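Local coordinates for benzoate transport porin BenP (Acinetobacter baumannii AB307-0294, PDB 5DL8), which probably forms a pore of the OprD family that lets small solutes, perhaps including benzoate, cross the outer membrane, at residues A[27-32]-A[55-60]; A[60-65]-A[118-123]; A[265-270]-A[286-291]. One frame throughout, in Å; residues are numbered along the deposited sequence.

Contact 1 of 3, residues A[27-32]-A[55-60]; sequences KFTLKN and SLFYKS
The ring of Phe57 turns its edge to the neighbouring strand: Lys27 O lies near the ring plane, 3.6 Å from Phe57 CD1, and Thr29 OG1 stands near the same plane farther along. Over one face comes the end of Lys27. Its chain kinks at chi3 (34°) and crosses the ring at a slant, CE reaching Phe57 CD1 at 4.1 Å, while NZ sits 5.6 Å from the Phe57 ring centroid and 26° off the normal. That is a long cation-pi approach, weak at most. The Phe28 ring is on the other side of the sheet. It has Leu56 CD1 at its edge, with Phe28 CB 4.3 Å from that methyl, and Ser55 O comes in obliquely, 3.2 Å from Phe28 CD1.

Beside Phe57, Thr29 and Ser55 form the next pair on the Lys27 face. Thr29 OG1 touches Ser55 CB at 3.4 Å, but the two hydroxyls are joined through a water, 2.8 Å from Thr29 OG1 and 2.9 Å from Ser55 OG. The Phe57 side chain also meets Ser81 and Gln83 of strand 72-87, and Phe28 packs on Tyr403 of strand 394-406.

Underneath, the backbones are locked by four hydrogen bonds: Lys27 and Phe57 exchange N-H and C=O both ways, as do Thr29 and Ser55. Phe28 and Leu56 make the non-hydrogen-bonded pair between them, where Leu56 CA makes a CA-H...O contact to Lys27 O, and Phe28 CA one to Ser55 O. This is regular antiparallel hairpin pairing, here strand 25-39 with strand 47-65, as in the wall of a porin beta-barrel.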
loop_
_atom_site.group_PDB
_atom_site.type_symbol
_atom_site.label_atom_id
_atom_site.label_comp_id
_atom_site.label_asym_id
_atom_site.label_seq_id
_atom_site.Cartn_x
_atom_site.Cartn_y
_atom_site.Cartn_z
ATOM N N LYS A 27 -0.862 10.817 -16.944
ATOM C CA LYS A 27 0.275 9.905 -16.708
ATOM C C LYS A 27 0.056 8.713 -17.575
ATOM O O LYS A 27 -0.987 8.104 -17.459
ATOM C CB LYS A 27 0.332 9.499 -15.242
ATOM C CG LYS A 27 1.675 8.929 -14.805
ATOM C CD LYS A 27 1.946 8.672 -13.295
ATOM C CE LYS A 27 0.717 8.239 -12.493
ATOM N NZ LYS A 27 1.102 8.028 -11.036
ATOM N N PHE A 28 1.006 8.416 -18.451
ATOM C CA PHE A 28 1.040 7.209 -19.245
ATOM C C PHE A 28 2.100 6.285 -18.704
ATOM O O PHE A 28 3.241 6.678 -18.514
ATOM C CB PHE A 28 1.423 7.510 -20.710
ATOM C CG PHE A 28 1.458 6.290 -21.567
ATOM C CD1 PHE A 28 0.320 5.575 -21.805
ATOM C CD2 PHE A 28 2.628 5.826 -22.092
ATOM C CE1 PHE A 28 0.350 4.371 -22.523
ATOM C CE2 PHE A 28 2.661 4.653 -22.857
ATOM C CZ PHE A 28 1.535 3.925 -23.068
ATOM N N THR A 29 1.727 5.031 -18.505
ATOM C CA THR A 29 2.667 4.026 -18.059
ATOM C C THR A 29 2.611 2.717 -18.902
ATOM O O THR A 29 1.653 2.406 -19.546
ATOM C CB THR A 29 2.532 3.614 -16.552
ATOM O OG1 THR A 29 1.381 2.831 -16.368
ATOM C CG2 THR A 29 2.484 4.791 -15.535
ATOM N N LEU A 30 3.722 1.984 -18.768
ATOM C CA LEU A 30 4.009 0.646 -19.194
ATOM C C LEU A 30 4.729 -0.074 -18.055
ATOM O O LEU A 30 5.625 0.439 -17.369
ATOM C CB LEU A 30 4.890 0.573 -20.488
ATOM C CG LEU A 30 4.394 1.295 -21.742
ATOM C CD1 LEU A 30 5.495 1.443 -22.769
ATOM C CD2 LEU A 30 3.248 0.596 -22.382
ATOM N N LYS A 31 4.293 -1.307 -17.895
ATOM C CA LYS A 31 4.894 -2.241 -16.974
ATOM C C LYS A 31 4.998 -3.699 -17.568
ATOM O O LYS A 31 3.968 -4.405 -17.785
ATOM C CB LYS A 31 4.016 -2.297 -15.709
ATOM C CG LYS A 31 4.786 -2.988 -14.549
ATOM C CD LYS A 31 4.009 -3.055 -13.226
ATOM C CE LYS A 31 4.141 -1.727 -12.456
ATOM N NZ LYS A 31 3.248 -1.784 -11.196
ATOM N N ASN A 32 6.207 -4.175 -17.633
ATOM C CA ASN A 32 6.543 -5.545 -17.946
ATOM C C ASN A 32 6.920 -6.117 -16.605
ATOM O O ASN A 32 7.952 -5.735 -16.050
ATOM C CB ASN A 32 7.762 -5.610 -18.866
ATOM C CG ASN A 32 8.069 -7.054 -19.434
ATOM O OD1 ASN A 32 8.635 -7.941 -18.781
ATOM N ND2 ASN A 32 7.750 -7.233 -20.699
ATOM N N SER A 55 -1.289 1.726 -19.303
ATOM C CA SER A 55 -2.220 2.474 -18.491
ATOM C C SER A 55 -2.180 3.950 -18.752
ATOM O O SER A 55 -1.140 4.491 -19.127
ATOM C CB SER A 55 -1.922 2.286 -17.009
ATOM O OG SER A 55 -1.973 0.936 -16.622
ATOM N N LEU A 56 -3.313 4.583 -18.512
ATOM C CA LEU A 56 -3.436 6.019 -18.634
ATOM C C LEU A 56 -4.307 6.622 -17.491
ATOM O O LEU A 56 -5.339 6.032 -17.113
ATOM C CB LEU A 56 -4.061 6.321 -20.002
ATOM C CG LEU A 56 -4.153 7.806 -20.393
ATOM C CD1 LEU A 56 -2.764 8.394 -20.422
ATOM C CD2 LEU A 56 -4.886 7.941 -21.702
ATOM N N PHE A 57 -3.813 7.704 -16.912
ATOM C CA PHE A 57 -4.428 8.395 -15.748
ATOM C C PHE A 57 -4.555 9.905 -16.072
ATOM O O PHE A 57 -3.621 10.564 -16.559
ATOM C CB PHE A 57 -3.605 8.253 -14.435
ATOM C CG PHE A 57 -3.307 6.831 -14.078
ATOM C CD1 PHE A 57 -2.160 6.205 -14.586
ATOM C CD2 PHE A 57 -4.195 6.085 -13.320
ATOM C CE1 PHE A 57 -1.894 4.873 -14.306
ATOM C CE2 PHE A 57 -3.922 4.760 -13.002
ATOM C CZ PHE A 57 -2.805 4.137 -13.532
ATOM N N TYR A 58 -5.737 10.419 -15.822
ATOM C CA TYR A 58 -6.073 11.766 -16.115
ATOM C C TYR A 58 -6.641 12.428 -14.863
ATOM O O TYR A 58 -7.528 11.838 -14.170
ATOM C CB TYR A 58 -7.080 11.803 -17.227
ATOM C CG TYR A 58 -7.650 13.200 -17.445
ATOM C CD1 TYR A 58 -6.886 14.223 -18.066
ATOM C CD2 TYR A 58 -8.970 13.512 -17.026
ATOM C CE1 TYR A 58 -7.443 15.488 -18.255
ATOM C CE2 TYR A 58 -9.510 14.742 -17.246
ATOM C CZ TYR A 58 -8.752 15.706 -17.849
ATOM O OH TYR A 58 -9.324 16.894 -17.982
ATOM N N LYS A 59 -6.122 13.630 -14.589
ATOM C CA LYS A 59 -6.647 14.486 -13.550
ATOM C C LYS A 59 -6.797 15.876 -13.970
ATOM O O LYS A 59 -5.789 16.596 -14.076
ATOM C CB LYS A 59 -5.669 14.596 -12.427
ATOM C CG LYS A 59 -5.330 13.301 -11.774
ATOM C CD LYS A 59 -4.354 13.537 -10.640
ATOM C CE LYS A 59 -4.969 14.524 -9.674
ATOM N NZ LYS A 59 -4.286 14.335 -8.375
ATOM N N SER A 60 -8.028 16.314 -14.102
ATOM C CA SER A 60 -8.253 17.693 -14.489
ATOM C C SER A 60 -7.760 18.748 -13.487
ATOM O O SER A 60 -7.730 18.554 -12.277
ATOM C CB SER A 60 -9.721 17.972 -14.839
ATOM O OG SER A 60 -10.510 18.151 -13.683
HETATM O O HOH W 1 0.803 0.129 -17.044
#

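Contact 2 of 3, residues A[60-65]-A[118-123]; sequences SKMHDT and TLKLGY
One hydrogen bond joins the two segments: Lys120 NZ donates to Ser60 O, 2.9 Å away. The ammonium meets the carbonyl off its axis (C=O...N 138°) and is tilted 16° from the carbonyl plane. Ser60 OG comes near the same lysine end without bonding to it, 3.8 Å from Lys120 CE; its strongest polar partner is Ala78 N.

The charged interaction lies just outside the pair, in a salt bridge from Lys120 NZ to Asp79 of strand 72-87, the strand running between the two.

The rest is van der Waals packing by Met62. Its chain bends twice, at chi2 (-46°) and chi3, and curls against the lysine's aliphatic stem. Met62 SD crosses at 3.8 Å from Lys120 CE, and the terminal methyl reaches toward the backbone of strand 107-123: Met62 CE is 3.8 Å from Lys120 CB and also 3.8 Å from Gly122 N. With no side chain on Gly122, the methyl can lie directly against the backbone. Leu127 and Thr75 also touch Met62.

A buried ammonium held by both a backbone carbonyl and a carboxylate, with a thioether packed across its stem, is probably kept charged. Its bond to Ser60 O links strand 107-123 to strand 47-65, across the intervening strand 72-87 that supplies Asp79.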
loop_
_atom_site.group_PDB
_atom_site.type_symbol
_atom_site.label_atom_id
_atom_site.label_comp_id
_atom_site.label_asym_id
_atom_site.label_seq_id
_atom_site.Cartn_x
_atom_site.Cartn_y
_atom_site.Cartn_z
ATOM N N SER A 60 -8.028 16.314 -14.102
ATOM C CA SER A 60 -8.253 17.693 -14.489
ATOM C C SER A 60 -7.760 18.748 -13.487
ATOM O O SER A 60 -7.730 18.554 -12.277
ATOM C CB SER A 60 -9.721 17.972 -14.839
ATOM O OG SER A 60 -10.510 18.151 -13.683
ATOM N N LYS A 61 -7.395 19.896 -14.038
ATOM C CA LYS A 61 -7.354 21.098 -13.219
ATOM C C LYS A 61 -8.754 21.329 -12.607
ATOM O O LYS A 61 -9.793 20.862 -13.119
ATOM C CB LYS A 61 -6.915 22.338 -14.040
ATOM C CG LYS A 61 -7.913 22.854 -15.089
ATOM C CD LYS A 61 -7.342 24.058 -15.885
ATOM C CE LYS A 61 -7.893 24.187 -17.316
ATOM N NZ LYS A 61 -7.211 25.214 -18.155
ATOM N N MET A 62 -8.751 22.067 -11.515
ATOM C CA MET A 62 -9.997 22.557 -10.929
ATOM C C MET A 62 -10.478 23.765 -11.723
ATOM O O MET A 62 -9.762 24.721 -11.957
ATOM C CB MET A 62 -9.833 22.848 -9.432
ATOM C CG MET A 62 -9.623 21.598 -8.573
ATOM S SD MET A 62 -10.687 20.123 -8.827
ATOM C CE MET A 62 -12.238 20.731 -8.119
ATOM N N HIS A 63 -11.700 23.720 -12.180
ATOM C CA HIS A 63 -12.181 24.812 -12.993
ATOM C C HIS A 63 -13.058 25.703 -12.175
ATOM O O HIS A 63 -13.989 25.247 -11.562
ATOM C CB HIS A 63 -13.000 24.299 -14.146
ATOM C CG HIS A 63 -12.206 23.878 -15.338
ATOM N ND1 HIS A 63 -11.566 22.640 -15.424
ATOM C CD2 HIS A 63 -12.023 24.494 -16.532
ATOM C CE1 HIS A 63 -10.994 22.538 -16.609
ATOM N NE2 HIS A 63 -11.261 23.646 -17.297
ATOM N N ASP A 64 -12.726 26.984 -12.229
ATOM C CA ASP A 64 -13.571 28.098 -11.753
ATOM C C ASP A 64 -14.993 28.106 -12.396
ATOM O O ASP A 64 -15.107 28.304 -13.586
ATOM C CB ASP A 64 -12.903 29.502 -12.039
ATOM C CG ASP A 64 -11.718 29.849 -11.080
ATOM O OD1 ASP A 64 -11.334 29.097 -10.192
ATOM O OD2 ASP A 64 -11.166 30.938 -11.222
ATOM N N THR A 65 -16.043 27.890 -11.599
ATOM C CA THR A 65 -17.431 28.208 -12.000
ATOM C C THR A 65 -17.687 29.681 -11.793
ATOM O O THR A 65 -16.891 30.393 -11.129
ATOM C CB THR A 65 -18.508 27.394 -11.240
ATOM O OG1 THR A 65 -18.695 27.895 -9.921
ATOM C CG2 THR A 65 -18.094 25.914 -11.173
ATOM N N THR A 118 -14.028 9.975 -11.738
ATOM C CA THR A 118 -14.250 10.663 -10.501
ATOM C C THR A 118 -14.793 12.069 -10.792
ATOM O O THR A 118 -14.176 12.817 -11.614
ATOM C CB THR A 118 -12.921 10.793 -9.701
ATOM O OG1 THR A 118 -12.201 9.547 -9.635
ATOM C CG2 THR A 118 -13.197 11.233 -8.268
ATOM N N LEU A 119 -15.893 12.449 -10.106
ATOM C CA LEU A 119 -16.366 13.870 -10.073
ATOM C C LEU A 119 -15.735 14.622 -8.895
ATOM O O LEU A 119 -15.609 14.058 -7.827
ATOM C CB LEU A 119 -17.880 13.936 -9.972
ATOM C CG LEU A 119 -18.752 13.992 -11.224
ATOM C CD1 LEU A 119 -18.309 13.097 -12.368
ATOM C CD2 LEU A 119 -20.214 13.701 -10.839
ATOM N N LYS A 120 -15.299 15.850 -9.118
ATOM C CA LYS A 120 -14.673 16.698 -8.118
ATOM C C LYS A 120 -15.421 18.023 -7.979
ATOM O O LYS A 120 -15.741 18.619 -8.971
ATOM C CB LYS A 120 -13.266 17.077 -8.537
ATOM C CG LYS A 120 -12.314 15.871 -8.450
ATOM C CD LYS A 120 -10.819 16.132 -8.781
ATOM C CE LYS A 120 -10.542 16.633 -10.201
ATOM N NZ LYS A 120 -9.041 16.872 -10.359
ATOM N N LEU A 121 -15.564 18.507 -6.752
ATOM C CA LEU A 121 -16.191 19.798 -6.389
ATOM C C LEU A 121 -15.324 20.463 -5.283
ATOM O O LEU A 121 -15.101 19.871 -4.233
ATOM C CB LEU A 121 -17.680 19.578 -5.915
ATOM C CG LEU A 121 -18.589 20.806 -5.637
ATOM C CD1 LEU A 121 -18.930 21.658 -6.871
ATOM C CD2 LEU A 121 -19.895 20.433 -4.853
ATOM N N GLY A 122 -14.828 21.675 -5.533
ATOM C CA GLY A 122 -13.859 22.310 -4.621
ATOM C C GLY A 122 -14.392 23.634 -4.106
ATOM O O GLY A 122 -15.219 24.298 -4.774
ATOM N N TYR A 123 -13.933 24.022 -2.917
ATOM C CA TYR A 123 -14.142 25.379 -2.383
ATOM C C TYR A 123 -12.941 25.785 -1.458
ATOM O O TYR A 123 -12.694 25.107 -0.461
ATOM C CB TYR A 123 -15.502 25.507 -1.612
ATOM C CG TYR A 123 -15.686 26.898 -0.978
ATOM C CD1 TYR A 123 -16.045 28.011 -1.774
ATOM C CD2 TYR A 123 -15.472 27.143 0.419
ATOM C CE1 TYR A 123 -16.167 29.275 -1.222
ATOM C CE2 TYR A 123 -15.570 28.440 0.944
ATOM C CZ TYR A 123 -15.935 29.477 0.091
ATOM O OH TYR A 123 -16.087 30.759 0.529
#

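Contact 3 of 3, residues A[265-270]-A[286-291]; sequences ENIGLL and QIIGES
This contact belongs to the hairpin of strands 263-275 and 278-288, antiparallel neighbours in the barrel wall. Glu265 and Ile288 form one hydrogen-bonded pair, with Glu265 N to Ile288 O and Ile288 N to Glu265 O both at 2.7 Å. Ile267 and Gln286 form the second, through two reciprocal bonds that are a little longer. All four donors lie in the plane of the carbonyl they meet. Between these pairs Asn266 faces Ile287 as a non-hydrogen-bonded pair, and Ile287 CA closes on Glu265 O at 3.2 Å in a CA-H...O contact.

Two different surfaces result. On the face of Glu265, Ile267, Gln286 and Ile288, the isoleucines meet diagonally, methyl to methyl, Ile267 CD1 to Ile288 CD1 at 3.6 Å. With Ile288 CG1 anti to the carbonyl carbon (chi1 -43°), CG1 runs along its own strand and CD1 then turns across to meet Ile267 CD1. Its CB is left 3.9 Å from Glu265 OE1, the carboxylate passing obliquely beside it; Glu265 OE2 bonds to Tyr250 OH. Leu269, farther along this face, touches a bound C8E detergent, consistent with a lipid-facing outer surface.

On the other face, Ile287 CD1 lies against the amide of Asn266, 3.7 Å from Asn266 CG and 3.8 Å from Asn266 ND2. Tyr293 and Phe305, from the loops, also touch Asn266, whose ND2 makes a weak hydrogen bond to Gln285. The four backbone bonds are the polar link between the two strands and probably carry most of the cohesion; the side chains add van der Waals contacts, purely apolar between Ile267 and Ile288, while the polar ends of Glu265 and Gln286 find tyrosine hydroxyls, Tyr250 and Tyr284.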
loop_
_atom_site.group_PDB
_atom_site.type_symbol
_atom_site.label_atom_id
_atom_site.label_comp_id
_atom_site.label_asym_id
_atom_site.label_seq_id
_atom_site.Cartn_x
_atom_site.Cartn_y
_atom_site.Cartn_z
ATOM N N GLU A 265 -3.783 -5.356 19.178
ATOM C CA GLU A 265 -3.010 -4.061 19.139
ATOM C C GLU A 265 -1.693 -4.326 18.383
ATOM O O GLU A 265 -1.082 -5.442 18.546
ATOM C CB GLU A 265 -2.612 -3.562 20.515
ATOM C CG GLU A 265 -3.783 -3.186 21.353
ATOM C CD GLU A 265 -3.316 -2.745 22.762
ATOM O OE1 GLU A 265 -2.888 -3.657 23.537
ATOM O OE2 GLU A 265 -3.273 -1.496 23.028
ATOM N N ASN A 266 -1.227 -3.327 17.664
ATOM C CA ASN A 266 0.125 -3.391 16.983
ATOM C C ASN A 266 0.910 -2.147 17.333
ATOM O O ASN A 266 0.535 -1.003 17.030
ATOM C CB ASN A 266 -0.023 -3.671 15.496
ATOM C CG ASN A 266 1.276 -3.486 14.685
ATOM O OD1 ASN A 266 2.243 -2.961 15.141
ATOM N ND2 ASN A 266 1.231 -3.849 13.437
ATOM N N ILE A 267 1.945 -2.355 18.113
ATOM C CA ILE A 267 2.735 -1.252 18.555
ATOM C C ILE A 267 4.083 -1.352 17.847
ATOM O O ILE A 267 4.709 -2.393 17.920
ATOM C CB ILE A 267 2.927 -1.297 20.127
ATOM C CG1 ILE A 267 1.538 -1.387 20.746
ATOM C CG2 ILE A 267 3.578 -0.058 20.603
ATOM C CD1 ILE A 267 1.435 -1.301 22.276
ATOM N N GLY A 268 4.575 -0.206 17.367
ATOM C CA GLY A 268 5.783 -0.130 16.586
ATOM C C GLY A 268 6.652 1.101 16.800
ATOM O O GLY A 268 6.160 2.158 17.181
ATOM N N LEU A 269 7.947 0.908 16.658
ATOM C CA LEU A 269 8.946 1.951 16.731
ATOM C C LEU A 269 9.943 1.746 15.578
ATOM O O LEU A 269 10.466 0.635 15.366
ATOM C CB LEU A 269 9.620 1.881 18.103
ATOM C CG LEU A 269 10.699 2.977 18.294
ATOM C CD1 LEU A 269 10.200 4.429 18.309
ATOM C CD2 LEU A 269 11.581 2.766 19.560
ATOM N N LEU A 270 10.163 2.781 14.775
ATOM C CA LEU A 270 11.173 2.771 13.787
ATOM C C LEU A 270 12.097 3.935 13.890
ATOM O O LEU A 270 11.632 5.111 14.010
ATOM C CB LEU A 270 10.504 2.850 12.420
ATOM C CG LEU A 270 11.389 2.715 11.159
ATOM C CD1 LEU A 270 12.180 1.431 11.115
ATOM C CD2 LEU A 270 10.511 2.831 9.916
ATOM N N GLN A 286 5.299 -5.293 17.855
ATOM C CA GLN A 286 4.667 -6.280 18.684
ATOM C C GLN A 286 3.166 -6.337 18.484
ATOM O O GLN A 286 2.538 -5.292 18.551
ATOM C CB GLN A 286 4.944 -5.965 20.172
ATOM C CG GLN A 286 4.799 -7.183 20.993
ATOM C CD GLN A 286 5.180 -7.056 22.472
ATOM O OE1 GLN A 286 6.247 -6.592 22.808
ATOM N NE2 GLN A 286 4.311 -7.636 23.357
ATOM N N ILE A 287 2.597 -7.538 18.431
ATOM C CA ILE A 287 1.193 -7.680 18.275
ATOM C C ILE A 287 0.692 -8.207 19.623
ATOM O O ILE A 287 1.257 -9.220 20.223
ATOM C CB ILE A 287 0.804 -8.732 17.203
ATOM C CG1 ILE A 287 1.622 -8.514 15.946
ATOM C CG2 ILE A 287 -0.739 -8.784 17.047
ATOM C CD1 ILE A 287 1.302 -7.179 15.290
ATOM N N ILE A 288 -0.400 -7.606 20.098
ATOM C CA ILE A 288 -0.927 -7.875 21.499
ATOM C C ILE A 288 -2.413 -8.137 21.502
ATOM O O ILE A 288 -3.155 -7.470 20.767
ATOM C CB ILE A 288 -0.628 -6.725 22.514
ATOM C CG1 ILE A 288 0.819 -6.200 22.353
ATOM C CG2 ILE A 288 -0.800 -7.228 24.005
ATOM C CD1 ILE A 288 1.087 -4.845 22.918
ATOM N N GLY A 289 -2.839 -9.128 22.273
ATOM C CA GLY A 289 -4.233 -9.471 22.307
ATOM C C GLY A 289 -4.461 -10.914 21.951
ATOM O O GLY A 289 -3.510 -11.705 21.814
ATOM N N GLU A 290 -5.722 -11.256 21.892
ATOM C CA GLU A 290 -6.128 -12.572 21.656
ATOM C C GLU A 290 -6.296 -12.940 20.147
ATOM O O GLU A 290 -6.748 -14.062 19.879
ATOM C CB GLU A 290 -7.438 -12.849 22.457
ATOM C CG GLU A 290 -7.147 -12.880 23.927
ATOM C CD GLU A 290 -8.431 -13.136 24.818
ATOM O OE1 GLU A 290 -9.565 -12.890 24.337
ATOM O OE2 GLU A 290 -8.217 -13.619 25.962
ATOM N N SER A 291 -5.973 -12.050 19.206
ATOM C CA SER A 291 -6.021 -12.420 17.801
ATOM C C SER A 291 -4.764 -11.888 17.090
ATOM O O SER A 291 -4.019 -11.033 17.605
ATOM C CB SER A 291 -7.298 -11.957 17.117
ATOM O OG SER A 291 -7.208 -10.580 16.706
#

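In the fold
From the N terminus, contact 1 comes first: it closes the loop 33-54 of the first hairpin, whose far end carries the calcium ligands Asp38, Phe39 and Asp46. Strand 47-65 then runs on through Ser60, which contacts 1 and 2 share, into contact 2, about 20 Å away between centres. Contact 2 closes a larger loop, 66-117, that takes in strand 72-87, and so it spans three strands adjacent in the barrel wall where contact 1 spans two. Much later, contact 3 closes the short loop 271-285 on the opposite side of the chain's centre from both, its centre about 37 Å from that of contact 1 and 41 Å from that of contact 2. The three follow in series; none nests within or crosses another.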